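GTPase activator-like protein (Chaetomium thermophilum, PDB 6SSH) contains a TSC2-type Rap/Ran-GAP domain and probably acts as a GTPase activator, stimulating GTP hydrolysis by a small GTPase partner. Local coordinates at residues I99-D110 with S122-P133. Sequence-based numbering, arbitrary orientation.
Sequences IGNDFVNIVWND and SQFNYVYIVITP
Phe-103 O begins the ladder between 99-110 and 122-133, accepting from both Tyr-126 N and Val-127 N. From there strands 104-109 and 127-133 run parallel in register: Asn-105 bonds through N to Val-127 O and through O to Ile-129 N, Val-107 does the same with Ile-129 and Ile-131, and Asn-109 N closes the row on Ile-131 O. These are two interior strands of the mixed sheet of the Rap/Ran-GAP domain; strand 2-10 lies beside 104-109, and strand 155-162 beside 127-134.

Ahead of the strands, two type I turns are tied by side chains. Ser-122 OG donates to a lone pair of Gly-100 O (2.6 Å) and accepts from Phe-124 N, an ST turn. The Asn-125 amide reaches across to Ile-99 O, ND2 lying 2.9 Å away and the bond bending little (162°). Ile-99 O also receives Asp-102 N and, at 3.3 Å, Asn-105 ND2. Tyr-128 OH donates to Asn-125 OD1 (2.6 Å), holding that amide from its other end. A water bridges Phe-103 O, Val-127 O and Asn-105 ND2.

Aromatic contacts mark both ends. The Phe-103 and Tyr-126 rings are nearly parallel (8°) but slid apart, with Tyr-126 CE2 over the rim of Phe-103, 3.4 Å from CD1. Trp-108, its CG turned away from the backbone N (chi1 -173°), presents a ring face to Ile-131, whose CG2 makes a CH-pi contact 3.9 Å from the centroid of the six-membered ring. Between them, Val-104 CG1 meets Ile-129 CD1, and Ile-106 CG2 meets Ile-131 CD1 (3.8 Å), on the face covered by helix 183-201.

Buried amides gripping Ile-99 O and the Ser-122 hydroxyl on Gly-100 O thus tie the turns together where the strands begin; backbone bonds carry the register onward, and apolar side chains pack on one face.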
ATOM      1  N   ILE A  99      -1.416  -8.831   2.377  1.00  9.83           N
ATOM      2  CA  ILE A  99      -1.776  -7.614   3.127  1.00 10.63           C
ATOM      3  C   ILE A  99      -2.294  -7.949   4.511  1.00 10.15           C
ATOM      4  O   ILE A  99      -2.035  -7.153   5.438  1.00 10.79           O
ATOM      5  CB  ILE A  99      -2.696  -6.684   2.314  1.00 15.31           C
ATOM      6  CG1 ILE A  99      -4.013  -7.384   2.097  1.00 20.54           C
ATOM      7  CG2 ILE A  99      -1.969  -6.222   1.004  1.00 13.47           C
ATOM      8  CD1 ILE A  99      -5.099  -6.761   2.828  1.00 30.35           C
ATOM      9  N   GLY A 100      -2.896  -9.086   4.739  1.00 10.05           N
ATOM     10  CA  GLY A 100      -3.374  -9.452   6.066  1.00  9.89           C
ATOM     11  C   GLY A 100      -2.273  -9.806   7.018  1.00 10.85           C
ATOM     12  O   GLY A 100      -2.478  -9.798   8.234  1.00 14.89           O
ATOM     13  N   ASN A 101      -1.070 -10.048   6.495  1.00 11.18           N
ATOM     14  CA  ASN A 101       0.101 -10.366   7.314  1.00 12.28           C
ATOM     15  C   ASN A 101       1.113  -9.221   7.338  1.00 13.07           C
ATOM     16  O   ASN A 101       2.204  -9.426   7.846  1.00 13.82           O
ATOM     17  CB  ASN A 101       0.720 -11.685   6.849  1.00 13.92           C
ATOM     18  CG  ASN A 101      -0.086 -12.840   7.343  1.00 14.71           C
ATOM     19  OD1 ASN A 101      -0.189 -13.108   8.544  1.00 17.18           O
ATOM     20  ND2 ASN A 101      -0.754 -13.506   6.403  1.00 14.56           N
ATOM     21  N   ASP A 102       0.738  -8.075   6.765  1.00 11.21           N
ATOM     22  CA  ASP A 102       1.602  -6.882   6.772  1.00 10.80           C
ATOM     23  C   ASP A 102       1.136  -5.961   7.858  1.00 12.70           C
ATOM     24  O   ASP A 102      -0.024  -5.558   7.926  1.00 13.22           O
ATOM     25  CB  ASP A 102       1.503  -6.202   5.445  1.00 11.23           C
ATOM     26  CG  ASP A 102       2.157  -6.984   4.293  1.00  9.97           C
ATOM     27  OD1 ASP A 102       2.995  -7.851   4.567  1.00 11.25           O
ATOM     28  OD2 ASP A 102       1.833  -6.641   3.128  1.00 10.86           O
ATOM     29  N   PHE A 103       2.067  -5.561   8.712  1.00 12.45           N
ATOM     30  CA  PHE A 103       1.730  -4.649   9.806  1.00 12.96           C
ATOM     31  C   PHE A 103       1.235  -3.317   9.237  1.00 10.71           C
ATOM     32  O   PHE A 103       0.368  -2.669   9.832  1.00 11.73           O
ATOM     33  CB  PHE A 103       2.942  -4.444  10.727  1.00 14.33           C
ATOM     34  CG  PHE A 103       3.369  -5.677  11.510  1.00 15.78           C
ATOM     35  CD1 PHE A 103       2.449  -6.592  11.992  1.00 24.10           C
ATOM     36  CD2 PHE A 103       4.733  -5.883  11.775  1.00 17.67           C
ATOM     37  CE1 PHE A 103       2.892  -7.726  12.747  1.00 28.29           C
ATOM     38  CE2 PHE A 103       5.174  -6.955  12.552  1.00 19.15           C
ATOM     39  CZ  PHE A 103       4.253  -7.896  13.002  1.00 26.35           C
ATOM     40  N   VAL A 104       1.853  -2.849   8.177  1.00 10.64           N
ATOM     41  CA  VAL A 104       1.615  -1.548   7.565  1.00 10.55           C
ATOM     42  C   VAL A 104       1.085  -1.734   6.155  1.00 11.01           C
ATOM     43  O   VAL A 104       1.668  -2.498   5.379  1.00 10.19           O
ATOM     44  CB  VAL A 104       2.932  -0.742   7.507  1.00 12.45           C
ATOM     45  CG1 VAL A 104       2.685   0.613   6.923  1.00 12.09           C
ATOM     46  CG2 VAL A 104       3.543  -0.657   8.923  1.00 13.21           C
ATOM     47  N   ASN A 105       0.007  -1.003   5.821  1.00  9.72           N
ATOM     48  CA  ASN A 105      -0.580  -0.972   4.493  1.00  9.45           C
ATOM     49  C   ASN A 105      -0.867   0.440   4.067  1.00 10.44           C
ATOM     50  O   ASN A 105      -1.408   1.207   4.866  1.00 11.52           O
ATOM     51  CB  ASN A 105      -1.890  -1.829   4.437  1.00  9.69           C
ATOM     52  CG  ASN A 105      -1.619  -3.298   4.483  1.00 11.71           C
ATOM     53  OD1 ASN A 105      -1.187  -3.870   3.496  1.00 12.64           O
ATOM     54  ND2 ASN A 105      -1.828  -3.899   5.582  1.00 12.18           N
ATOM     55  N   ILE A 106      -0.528   0.747   2.863  1.00  9.76           N
ATOM     56  CA  ILE A 106      -0.848   1.997   2.179  1.00  9.55           C
ATOM     57  C   ILE A 106      -2.145   1.805   1.450  1.00  9.91           C
ATOM     58  O   ILE A 106      -2.291   0.779   0.700  1.00 11.14           O
ATOM     59  CB  ILE A 106       0.272   2.390   1.222  1.00  9.84           C
ATOM     60  CG1 ILE A 106       1.561   2.606   1.998  1.00 10.99           C
ATOM     61  CG2 ILE A 106      -0.115   3.606   0.372  1.00 11.05           C
ATOM     62  CD1 ILE A 106       2.805   2.591   1.130  1.00 11.58           C
ATOM     63  N   VAL A 107      -3.118   2.696   1.590  1.00  9.93           N
ATOM     64  CA  VAL A 107      -4.407   2.604   0.957  1.00 10.80           C
ATOM     65  C   VAL A 107      -4.633   3.796   0.057  1.00 11.93           C
ATOM     66  O   VAL A 107      -4.542   4.951   0.548  1.00 12.50           O
ATOM     67  CB  VAL A 107      -5.521   2.565   2.022  1.00 11.39           C
ATOM     68  CG1 VAL A 107      -6.912   2.523   1.390  1.00 15.86           C
ATOM     69  CG2 VAL A 107      -5.358   1.353   2.922  1.00 13.17           C
ATOM     70  N   TRP A 108      -4.827   3.620  -1.220  1.00 11.58           N
ATOM     71  CA  TRP A 108      -5.180   4.699  -2.141  1.00 10.87           C
ATOM     72  C   TRP A 108      -6.695   4.701  -2.224  1.00 11.96           C
ATOM     73  O   TRP A 108      -7.307   3.849  -2.876  1.00 12.69           O
ATOM     74  CB  TRP A 108      -4.509   4.504  -3.492  1.00 11.30           C
ATOM     75  CG  TRP A 108      -4.748   5.710  -4.380  1.00 10.45           C
ATOM     76  CD1 TRP A 108      -5.907   6.119  -4.938  1.00 11.77           C
ATOM     77  CD2 TRP A 108      -3.753   6.712  -4.738  1.00 10.72           C
ATOM     78  NE1 TRP A 108      -5.721   7.304  -5.649  1.00 15.18           N
ATOM     79  CE2 TRP A 108      -4.390   7.652  -5.553  1.00 12.49           C
ATOM     80  CE3 TRP A 108      -2.403   6.842  -4.494  1.00 12.72           C
ATOM     81  CZ2 TRP A 108      -3.712   8.766  -6.092  1.00 12.76           C
ATOM     82  CZ3 TRP A 108      -1.715   7.928  -5.023  1.00 12.36           C
ATOM     83  CH2 TRP A 108      -2.382   8.879  -5.809  1.00 13.31           C
ATOM     84  N   ASN A 109      -7.325   5.605  -1.476  1.00 13.07           N
ATOM     85  CA  ASN A 109      -8.761   5.615  -1.328  1.00 12.98           C
ATOM     86  C   ASN A 109      -9.442   6.472  -2.386  1.00 15.00           C
ATOM     87  O   ASN A 109      -9.666   7.676  -2.190  1.00 16.56           O
ATOM     88  CB  ASN A 109      -9.140   6.074   0.062  1.00 14.95           C
ATOM     89  CG  ASN A 109     -10.648   6.077   0.249  1.00 16.07           C
ATOM     90  OD1 ASN A 109     -11.373   5.371  -0.436  1.00 18.24           O
ATOM     91  ND2 ASN A 109     -11.120   6.913   1.193  1.00 22.44           N
ATOM     92  N   ASP A 110      -9.782   5.881  -3.517  1.00 14.89           N
ATOM     93  CA  ASP A 110     -10.599   6.514  -4.527  1.00 15.67           C
ATOM     94  C   ASP A 110     -12.075   6.164  -4.368  1.00 17.44           C
ATOM     95  O   ASP A 110     -12.857   6.404  -5.284  1.00 19.51           O
ATOM     96  CB  ASP A 110     -10.141   6.148  -5.925  1.00 17.78           C
ATOM     97  CG  ASP A 110      -9.244   7.181  -6.558  1.00 21.09           C
ATOM     98  OD1 ASP A 110      -8.988   8.232  -5.930  1.00 26.22           O
ATOM     99  OD2 ASP A 110      -8.731   6.925  -7.658  1.00 19.32           O
ATOM    100  N   SER A 122      -7.852  -8.083  10.105  1.00 21.06           N
ATOM    101  CA  SER A 122      -6.675  -8.843  10.389  1.00 20.99           C
ATOM    102  C   SER A 122      -6.175  -8.375  11.718  1.00 23.33           C
ATOM    103  O   SER A 122      -6.005  -7.151  11.914  1.00 25.11           O
ATOM    104  CB  SER A 122      -5.555  -8.595   9.390  1.00 19.20           C
ATOM    105  OG  SER A 122      -4.418  -9.308   9.859  1.00 19.35           O
ATOM    106  N   GLN A 123      -5.806  -9.336  12.524  1.00 21.47           N
ATOM    107  CA  GLN A 123      -5.156  -9.020  13.784  1.00 26.14           C
ATOM    108  C   GLN A 123      -3.718  -8.550  13.627  1.00 25.42           C
ATOM    109  O   GLN A 123      -3.085  -8.238  14.633  1.00 29.76           O
ATOM    110  CB  GLN A 123      -5.147 -10.236  14.706  1.00 29.69           C
ATOM    111  CG  GLN A 123      -4.357 -11.403  14.238  1.00 35.33           C
ATOM    112  CD  GLN A 123      -4.703 -12.646  15.044  1.00 46.57           C
ATOM    113  OE1 GLN A 123      -5.155 -12.548  16.191  1.00 50.03           O
ATOM    114  NE2 GLN A 123      -4.527 -13.818  14.440  1.00 51.81           N
ATOM    115  N   PHE A 124      -3.170  -8.567  12.419  1.00 18.39           N
ATOM    116  CA  PHE A 124      -1.784  -8.102  12.180  1.00 18.96           C
ATOM    117  C   PHE A 124      -1.711  -6.746  11.501  1.00 20.30           C
ATOM    118  O   PHE A 124      -0.623  -6.144  11.408  1.00 25.98           O
ATOM    119  CB  PHE A 124      -1.009  -9.142  11.434  1.00 21.30           C
ATOM    120  CG  PHE A 124      -1.023 -10.489  12.105  1.00 27.85           C
ATOM    121  CD1 PHE A 124      -1.592 -11.589  11.474  1.00 28.72           C
ATOM    122  CD2 PHE A 124      -0.545 -10.637  13.406  1.00 28.59           C
ATOM    123  CE1 PHE A 124      -1.643 -12.820  12.093  1.00 31.80           C
ATOM    124  CE2 PHE A 124      -0.595 -11.896  14.041  1.00 31.62           C
ATOM    125  CZ  PHE A 124      -1.155 -12.979  13.374  1.00 34.23           C
ATOM    126  N   ASN A 125      -2.841  -6.150  11.184  1.00 15.68           N
ATOM    127  CA  ASN A 125      -2.801  -4.849  10.550  1.00 15.19           C
ATOM    128  C   ASN A 125      -2.813  -3.786  11.630  1.00 16.40           C
ATOM    129  O   ASN A 125      -3.808  -3.595  12.316  1.00 18.16           O
ATOM    130  CB  ASN A 125      -3.952  -4.600   9.613  1.00 15.54           C
ATOM    131  CG  ASN A 125      -3.848  -5.327   8.248  1.00 13.86           C
ATOM    132  OD1 ASN A 125      -4.683  -5.049   7.392  1.00 14.55           O
ATOM    133  ND2 ASN A 125      -2.860  -6.150   8.031  1.00 12.63           N
ATOM    134  N   TYR A 126      -1.695  -3.127  11.831  1.00 12.86           N
ATOM    135  CA  TYR A 126      -1.572  -2.140  12.882  1.00 12.89           C
ATOM    136  C   TYR A 126      -1.775  -0.734  12.364  1.00 11.87           C
ATOM    137  O   TYR A 126      -2.282   0.077  13.139  1.00 13.50           O
ATOM    138  CB  TYR A 126      -0.173  -2.185  13.486  1.00 13.36           C
ATOM    139  CG  TYR A 126       0.204  -3.501  14.124  1.00 14.43           C
ATOM    140  CD1 TYR A 126      -0.748  -4.406  14.554  1.00 15.78           C
ATOM    141  CD2 TYR A 126       1.536  -3.797  14.345  1.00 18.00           C
ATOM    142  CE1 TYR A 126      -0.347  -5.611  15.154  1.00 16.26           C
ATOM    143  CE2 TYR A 126       1.941  -5.007  14.906  1.00 20.43           C
ATOM    144  CZ  TYR A 126       0.998  -5.894  15.309  1.00 20.45           C
ATOM    145  OH  TYR A 126       1.413  -7.083  15.908  1.00 25.81           O
ATOM    146  N   VAL A 127      -1.372  -0.419  11.147  1.00 12.21           N
ATOM    147  CA  VAL A 127      -1.342   0.939  10.601  1.00 14.20           C
ATOM    148  C   VAL A 127      -1.803   0.939   9.172  1.00 13.01           C
ATOM    149  O   VAL A 127      -1.319   0.093   8.379  1.00 12.22           O
ATOM    150  CB  VAL A 127       0.134   1.503  10.603  1.00 13.63           C
ATOM    151  CG1 VAL A 127       0.168   2.940  10.021  1.00 15.72           C
ATOM    152  CG2 VAL A 127       0.722   1.500  12.027  1.00 17.19           C
ATOM    153  N   TYR A 128      -2.666   1.888   8.818  1.00 12.33           N
ATOM    154  CA  TYR A 128      -3.020   2.206   7.442  1.00 11.87           C
ATOM    155  C   TYR A 128      -2.578   3.646   7.161  1.00 13.07           C
ATOM    156  O   TYR A 128      -2.863   4.576   7.941  1.00 13.21           O
ATOM    157  CB  TYR A 128      -4.525   2.081   7.175  1.00 14.06           C
ATOM    158  CG  TYR A 128      -5.040   0.673   7.372  1.00 12.08           C
ATOM    159  CD1 TYR A 128      -5.788   0.354   8.494  1.00 13.89           C
ATOM    160  CD2 TYR A 128      -4.692  -0.339   6.469  1.00 13.39           C
ATOM    161  CE1 TYR A 128      -6.262  -0.893   8.707  1.00 17.03           C
ATOM    162  CE2 TYR A 128      -5.157  -1.623   6.689  1.00 11.93           C
ATOM    163  CZ  TYR A 128      -5.897  -1.880   7.805  1.00 14.24           C
ATOM    164  OH  TYR A 128      -6.396  -3.177   8.085  1.00 17.40           O
ATOM    165  N   ILE A 129      -1.865   3.842   6.077  1.00 12.27           N
ATOM    166  CA  ILE A 129      -1.475   5.152   5.545  1.00 11.04           C
ATOM    167  C   ILE A 129      -2.429   5.451   4.437  1.00 12.20           C
ATOM    168  O   ILE A 129      -2.365   4.786   3.376  1.00 11.92           O
ATOM    169  CB  ILE A 129      -0.042   5.188   5.075  1.00 11.92           C
ATOM    170  CG1 ILE A 129       0.903   4.911   6.228  1.00 13.98           C
ATOM    171  CG2 ILE A 129       0.290   6.532   4.411  1.00 14.10           C
ATOM    172  CD1 ILE A 129       2.246   4.480   5.837  1.00 13.29           C
ATOM    173  N   VAL A 130      -3.421   6.302   4.651  1.00 12.50           N
ATOM    174  CA  VAL A 130      -4.548   6.481   3.740  1.00 12.98           C
ATOM    175  C   VAL A 130      -4.348   7.718   2.878  1.00 13.00           C
ATOM    176  O   VAL A 130      -4.179   8.836   3.418  1.00 14.13           O
ATOM    177  CB  VAL A 130      -5.853   6.559   4.476  1.00 15.16           C
ATOM    178  CG1 VAL A 130      -6.962   6.628   3.505  1.00 16.15           C
ATOM    179  CG2 VAL A 130      -6.030   5.392   5.443  1.00 15.33           C
ATOM    180  N   ILE A 131      -4.331   7.579   1.575  1.00 13.09           N
ATOM    181  CA  ILE A 131      -4.141   8.629   0.566  1.00 12.07           C
ATOM    182  C   ILE A 131      -5.500   8.886  -0.038  1.00 13.21           C
ATOM    183  O   ILE A 131      -6.089   7.974  -0.604  1.00 13.73           O
ATOM    184  CB  ILE A 131      -3.172   8.206  -0.537  1.00 12.94           C
ATOM    185  CG1 ILE A 131      -1.801   7.912   0.039  1.00 13.06           C
ATOM    186  CG2 ILE A 131      -3.124   9.256  -1.655  1.00 13.85           C
ATOM    187  CD1 ILE A 131      -0.857   7.115  -0.871  1.00 12.62           C
ATOM    188  N   THR A 132      -6.021  10.093   0.023  1.00 14.29           N
ATOM    189  CA  THR A 132      -7.313  10.421  -0.557  1.00 13.99           C
ATOM    190  C   THR A 132      -7.139  11.630  -1.453  1.00 15.27           C
ATOM    191  O   THR A 132      -6.875  12.731  -0.927  1.00 15.72           O
ATOM    192  CB  THR A 132      -8.335  10.743   0.533  1.00 18.15           C
ATOM    193  OG1 THR A 132      -8.356   9.683   1.493  1.00 18.83           O
ATOM    194  CG2 THR A 132      -9.711  10.872  -0.025  1.00 17.42           C
ATOM    195  N   PRO A 133      -7.305  11.506  -2.763  1.00 15.32           N
ATOM    196  CA  PRO A 133      -7.225  12.675  -3.651  1.00 17.53           C
ATOM    197  C   PRO A 133      -8.206  13.760  -3.227  1.00 16.81           C
ATOM    198  O   PRO A 133      -9.306  13.528  -2.755  1.00 18.68           O
ATOM    199  CB  PRO A 133      -7.585  12.125  -4.994  1.00 22.88           C
ATOM    200  CG  PRO A 133      -7.075  10.664  -4.910  1.00 18.97           C
ATOM    201  CD  PRO A 133      -7.450  10.240  -3.525  1.00 15.16           C
TER
HETATM  202  O   HOH W   1      -2.074  -2.599   8.167  1.00 12.97           O